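Local coordinates for putative PAS/PAC sensor protein (Nakamurella multipartita DSM 44233, PDB 6HMJ), which senses blue light through a flavin mononucleotide chromophore and passes the signal on to RNA binding and translational regulation, at residues 173-178 and 201-206; 191-196 and 354-359. One frame throughout, in Å; residues are numbered along the deposited sequence.

Contact 1: residues 173-178 and 201-206; sequences RDLATG and TDMGCP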
loop_
_atom_site.group_PDB
_atom_site.type_symbol
_atom_site.label_atom_id
_atom_site.label_comp_id
_atom_site.label_asym_id
_atom_site.label_seq_id
_atom_site.Cartn_x
_atom_site.Cartn_y
_atom_site.Cartn_z
ATOM N N ARG A 173 12.188 1.238 -3.713
ATOM C CA ARG A 173 11.589 0.044 -3.126
ATOM C C ARG A 173 11.767 0.028 -1.612
ATOM O O ARG A 173 10.867 -0.401 -0.881
ATOM C CB ARG A 173 12.185 -1.217 -3.752
ATOM C CG ARG A 173 13.676 -1.392 -3.543
ATOM C CD ARG A 173 14.176 -2.638 -4.255
ATOM N NE ARG A 173 15.603 -2.865 -4.038
ATOM C CZ ARG A 173 16.576 -2.376 -4.804
ATOM N NH1 ARG A 173 16.293 -1.617 -5.855
ATOM N NH2 ARG A 173 17.841 -2.647 -4.512
ATOM N N ASP A 174 12.915 0.501 -1.121
ATOM C CA ASP A 174 13.123 0.569 0.321
ATOM C C ASP A 174 12.203 1.601 0.957
ATOM O O ASP A 174 11.641 1.364 2.031
ATOM C CB ASP A 174 14.582 0.898 0.632
ATOM C CG ASP A 174 15.531 -0.170 0.147
ATOM O OD1 ASP A 174 15.139 -1.354 0.151
ATOM O OD2 ASP A 174 16.672 0.176 -0.226
ATOM N N LEU A 175 12.038 2.755 0.306
ATOM C CA LEU A 175 11.091 3.749 0.793
ATOM C C LEU A 175 9.687 3.161 0.874
ATOM O O LEU A 175 8.997 3.305 1.889
ATOM C CB LEU A 175 11.101 4.975 -0.122
ATOM C CG LEU A 175 10.188 6.124 0.324
ATOM C CD1 LEU A 175 10.894 6.986 1.366
ATOM C CD2 LEU A 175 9.727 6.960 -0.862
ATOM N N ALA A 176 9.248 2.497 -0.199
ATOM C CA ALA A 176 7.909 1.922 -0.230
ATOM C C ALA A 176 7.681 0.986 0.948
ATOM O O ALA A 176 6.659 1.071 1.638
ATOM C CB ALA A 176 7.689 1.186 -1.553
ATOM N N THR A 177 8.628 0.079 1.199
ATOM C CA THR A 177 8.492 -0.826 2.334
ATOM C C THR A 177 8.475 -0.060 3.649
ATOM O O THR A 177 7.677 -0.365 4.544
ATOM C CB THR A 177 9.629 -1.848 2.332
ATOM O OG1 THR A 177 9.473 -2.730 1.215
ATOM C CG2 THR A 177 9.620 -2.665 3.619
ATOM N N GLY A 178 9.344 0.942 3.785
ATOM C CA GLY A 178 9.377 1.715 5.012
ATOM C C GLY A 178 8.088 2.476 5.256
ATOM O O GLY A 178 7.629 2.587 6.395
ATOM N N THR A 201 9.094 11.702 7.372
ATOM C CA THR A 201 10.160 12.395 8.089
ATOM C C THR A 201 10.905 11.448 9.022
ATOM O O THR A 201 12.121 11.577 9.199
ATOM C CB THR A 201 9.594 13.581 8.866
ATOM O OG1 THR A 201 8.657 13.109 9.838
ATOM C CG2 THR A 201 8.904 14.552 7.918
ATOM N N ASP A 202 10.195 10.497 9.637
ATOM C CA ASP A 202 10.867 9.494 10.455
ATOM C C ASP A 202 11.860 8.671 9.645
ATOM O O ASP A 202 12.796 8.106 10.219
ATOM C CB ASP A 202 9.847 8.557 11.105
ATOM C CG ASP A 202 9.109 9.200 12.261
ATOM O OD1 ASP A 202 9.498 10.308 12.691
ATOM O OD2 ASP A 202 8.136 8.585 12.743
ATOM N N MET A 203 11.672 8.587 8.329
ATOM C CA MET A 203 12.565 7.845 7.452
ATOM C C MET A 203 13.690 8.700 6.883
ATOM O O MET A 203 14.474 8.202 6.068
ATOM C CB MET A 203 11.772 7.219 6.301
ATOM C CG MET A 203 10.929 6.026 6.712
ATOM S SD MET A 203 10.269 5.136 5.294
ATOM C CE MET A 203 9.272 6.408 4.527
ATOM N N GLY A 204 13.784 9.966 7.279
ATOM C CA GLY A 204 14.863 10.835 6.855
ATOM C C GLY A 204 14.451 11.954 5.927
ATOM O O GLY A 204 15.266 12.849 5.669
ATOM N N CYS A 205 13.222 11.948 5.419
ATOM C CA CYS A 205 12.770 13.061 4.602
ATOM C C CYS A 205 12.739 14.333 5.448
ATOM O O CYS A 205 12.455 14.284 6.649
ATOM C CB CYS A 205 11.388 12.778 4.021
ATOM S SG CYS A 205 11.302 11.293 2.995
ATOM N N PRO A 206 13.033 15.488 4.854
ATOM C CA PRO A 206 13.057 16.723 5.645
ATOM C C PRO A 206 11.675 17.078 6.167
ATOM O O PRO A 206 10.648 16.712 5.588
ATOM C CB PRO A 206 13.574 17.778 4.659
ATOM C CG PRO A 206 13.325 17.213 3.302
ATOM C CD PRO A 206 13.323 15.722 3.427
#

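Contact 2: residues 191-196 and 354-359; sequences PLRRRL and VERDQQ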
loop_
_atom_site.group_PDB
_atom_site.type_symbol
_atom_site.label_atom_id
_atom_site.label_comp_id
_atom_site.label_asym_id
_atom_site.label_seq_id
_atom_site.Cartn_x
_atom_site.Cartn_y
_atom_site.Cartn_z
ATOM N N PRO A 191 -4.824 12.168 12.227
ATOM C CA PRO A 191 -5.459 12.112 10.907
ATOM C C PRO A 191 -4.442 11.685 9.857
ATOM O O PRO A 191 -3.239 11.919 9.995
ATOM C CB PRO A 191 -5.969 13.539 10.687
ATOM C CG PRO A 191 -5.159 14.393 11.596
ATOM C CD PRO A 191 -4.819 13.536 12.780
ATOM N N LEU A 192 -4.945 11.053 8.795
ATOM C CA LEU A 192 -4.092 10.239 7.931
ATOM C C LEU A 192 -2.931 11.035 7.343
ATOM O O LEU A 192 -1.781 10.579 7.367
ATOM C CB LEU A 192 -4.933 9.614 6.816
ATOM C CG LEU A 192 -4.168 8.769 5.794
ATOM C CD1 LEU A 192 -3.353 7.689 6.487
ATOM C CD2 LEU A 192 -5.129 8.150 4.790
ATOM N N ARG A 193 -3.202 12.222 6.797
ATOM C CA ARG A 193 -2.146 12.951 6.096
ATOM C C ARG A 193 -1.042 13.386 7.053
ATOM O O ARG A 193 0.146 13.271 6.729
ATOM C CB ARG A 193 -2.733 14.153 5.362
ATOM C CG ARG A 193 -3.691 13.753 4.268
ATOM C CD ARG A 193 -4.361 14.946 3.622
ATOM N NE ARG A 193 -5.298 14.521 2.584
ATOM C CZ ARG A 193 -6.155 15.327 1.970
ATOM N NH1 ARG A 193 -6.208 16.617 2.287
ATOM N NH2 ARG A 193 -6.965 14.841 1.041
ATOM N N ARG A 194 -1.411 13.893 8.231
ATOM C CA ARG A 194 -0.416 14.158 9.264
ATOM C C ARG A 194 0.328 12.879 9.625
ATOM O O ARG A 194 1.558 12.873 9.737
ATOM C CB ARG A 194 -1.103 14.753 10.497
ATOM C CG ARG A 194 -0.232 14.940 11.740
ATOM C CD ARG A 194 0.680 16.150 11.625
ATOM N NE ARG A 194 1.369 16.422 12.885
ATOM C CZ ARG A 194 0.781 16.947 13.957
ATOM N NH1 ARG A 194 -0.511 17.254 13.931
ATOM N NH2 ARG A 194 1.483 17.161 15.062
ATOM N N ARG A 195 -0.411 11.783 9.796
ATOM C CA ARG A 195 0.193 10.504 10.149
ATOM C C ARG A 195 1.231 10.076 9.119
ATOM O O ARG A 195 2.348 9.677 9.470
ATOM C CB ARG A 195 -0.911 9.454 10.274
ATOM C CG ARG A 195 -0.543 8.210 11.044
ATOM C CD ARG A 195 -1.640 7.172 10.902
ATOM N NE ARG A 195 -2.962 7.773 11.066
ATOM C CZ ARG A 195 -4.087 7.286 10.546
ATOM N NH1 ARG A 195 -4.070 6.179 9.814
ATOM N NH2 ARG A 195 -5.234 7.915 10.756
ATOM N N LEU A 196 0.875 10.143 7.834
ATOM C CA LEU A 196 1.790 9.703 6.786
ATOM C C LEU A 196 2.990 10.635 6.671
ATOM O O LEU A 196 4.113 10.181 6.424
ATOM C CB LEU A 196 1.041 9.616 5.458
ATOM C CG LEU A 196 1.733 8.927 4.283
ATOM C CD1 LEU A 196 2.213 7.533 4.650
ATOM C CD2 LEU A 196 0.776 8.872 3.104
ATOM N N VAL A 354 -3.573 21.498 4.542
ATOM C CA VAL A 354 -2.230 22.051 4.393
ATOM C C VAL A 354 -1.231 20.944 4.081
ATOM O O VAL A 354 -0.315 21.123 3.272
ATOM C CB VAL A 354 -1.829 22.833 5.658
ATOM C CG1 VAL A 354 -0.317 23.047 5.706
ATOM C CG2 VAL A 354 -2.558 24.167 5.706
ATOM N N GLU A 355 -1.384 19.788 4.730
ATOM C CA GLU A 355 -0.472 18.676 4.483
ATOM C C GLU A 355 -0.519 18.246 3.022
ATOM O O GLU A 355 0.521 17.947 2.421
ATOM C CB GLU A 355 -0.816 17.506 5.403
ATOM C CG GLU A 355 0.369 16.610 5.722
ATOM C CD GLU A 355 1.384 17.288 6.613
ATOM O OE1 GLU A 355 1.011 17.697 7.731
ATOM O OE2 GLU A 355 2.551 17.417 6.187
ATOM N N ARG A 356 -1.717 18.203 2.434
ATOM C CA ARG A 356 -1.834 17.895 1.013
ATOM C C ARG A 356 -1.224 19.002 0.163
ATOM O O ARG A 356 -0.436 18.734 -0.752
ATOM C CB ARG A 356 -3.299 17.684 0.636
ATOM C CG ARG A 356 -3.522 17.402 -0.847
ATOM C CD ARG A 356 -4.995 17.208 -1.158
ATOM N NE ARG A 356 -5.224 16.810 -2.545
ATOM C CZ ARG A 356 -5.539 17.647 -3.531
ATOM N NH1 ARG A 356 -5.668 18.948 -3.303
ATOM N NH2 ARG A 356 -5.728 17.178 -4.757
ATOM N N ASP A 357 -1.580 20.257 0.448
ATOM C CA ASP A 357 -1.032 21.373 -0.315
ATOM C C ASP A 357 0.490 21.338 -0.346
ATOM O O ASP A 357 1.100 21.718 -1.351
ATOM C CB ASP A 357 -1.513 22.701 0.276
ATOM C CG ASP A 357 -3.023 22.868 0.195
ATOM O OD1 ASP A 357 -3.648 22.258 -0.697
ATOM O OD2 ASP A 357 -3.583 23.615 1.024
ATOM N N GLN A 358 1.124 20.887 0.742
ATOM C CA GLN A 358 2.581 20.886 0.799
ATOM C C GLN A 358 3.171 19.818 -0.113
ATOM O O GLN A 358 4.173 20.063 -0.794
ATOM C CB GLN A 358 3.048 20.699 2.243
ATOM C CG GLN A 358 2.954 21.968 3.076
ATOM C CD GLN A 358 3.462 21.788 4.493
ATOM O OE1 GLN A 358 3.367 20.705 5.068
ATOM N NE2 GLN A 358 4.018 22.852 5.060
ATOM N N GLN A 359 2.564 18.628 -0.150
ATOM C CA GLN A 359 3.000 17.619 -1.110
ATOM C C GLN A 359 2.813 18.130 -2.533
ATOM O O GLN A 359 3.712 18.013 -3.373
ATOM C CB GLN A 359 2.236 16.312 -0.900
ATOM C CG GLN A 359 2.372 15.710 0.492
ATOM C CD GLN A 359 3.772 15.197 0.781
ATOM O OE1 GLN A 359 4.516 14.839 -0.132
ATOM N NE2 GLN A 359 4.132 15.148 2.059
#

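Contact 1: residues 173-178 and 201-206
Met203 lies in the Schellman motif that ends helix 192-202, and from there it reaches across to Leu175 and Gly178 of helix 172-185, a helix of the ANTAR region. It illustrates how the end of one helix can pack on the flank of another through a single flexible side chain. Gly204 has a positive phi, and its N bonds back to Thr201 O (3.0 Å), one of the two bonds of the motif; Met203, just before it, directs its CB toward the neighbouring helix. The thioether then meets that helix in two places. Met203 SD lies against the backbone of Gly178, 3.4 Å from Gly178 C, which the absence of a side chain there leaves accessible. Beyond SD the chain bends at its third torsion (chi3 -61°), placing Met203 CE beside Leu175, 3.6 Å from Leu175 CD1. Leu175 sets out with CG opposite its own backbone N (chi1 -177°), a course that brings CD1 nearer to Met203, and the two side chains cross at about a right angle. No hydrogen bond joins the segments: the contact is apolar, burying 154 Å² in all, with Met203 itself still partly exposed. Leu175 also packs on His164 and Ser165 of helix 154-167, and Cys205, next after Gly204, touches the same histidine. Ala176 points away from Met203 to rest on Ile139 and Ala142 of the long helix 114-149, so helix 172-185 is packed between that helix and the end of helix 192-202.

Contact 2: residues 191-196 and 354-359
Arg193 lies alongside Arg356 and can be read from backbone to tip. At the root, Arg193 CB sits 3.9 Å from Glu355 CB, while Glu355 bends at chi2 (70°), laying Glu355 CG 3.5 Å from Arg193 O, and hydrogen-bonds to Ser197 through OE2. From CG to NE the arginine is extended; Arg193 CD passes Arg356 CB at 4.2 Å, and NE hydrogen-bonds to Ala149 O. Here the axes of 192-196 and 354-359 are inclined at 52°; helix 351-372 follows the last strand of the FMN-binding PAS domain, much as the Jα helix does in other LOV proteins. Glu352 accepts bonds from Arg193 N and Arg194 N. At the tip, Arg356 CB lies over one face of the Arg193 guanidinium, 3.5 Å from Arg193 NH1, and Arg193 NH2 bonds to a glycerol, probably from the crystallisation liquor. A leucine in place of Arg193 would probably leave Ala149 O without this donor and the aliphatic part of Arg356 without the flat group it packs against. The two side chains run the same way, guanidinium planes 34° apart, with the like-charged Arg193 NH2 and Arg356 NE 4.4 Å apart; Arg356 gives NE to Phe150 O and NH2 to Asp151 O.

How the contacts relate
Contacts 1 and 2 use opposite ends of helix 192-202, which illustrates how one helix can serve two interfaces. Its start enters contact 2 and its far end contact 1, with centres 15 Å apart and nearest atoms about 5 Å apart. Both are partly buried, but contact 1 is apolar and stays between helices 172-185 and 192-202, whereas contact 2, burying more surface, reaches the C-terminal helix through aliphatic stems, while the polar tips bond to backbone carbonyls and Ser197 outside the two segments. His164 links the two surroundings, packing beside contact 1 and bonding to Gln359. Only segment 191-196 meets the second subunit, where Arg195 forms a salt bridge with Asp151 of that chain.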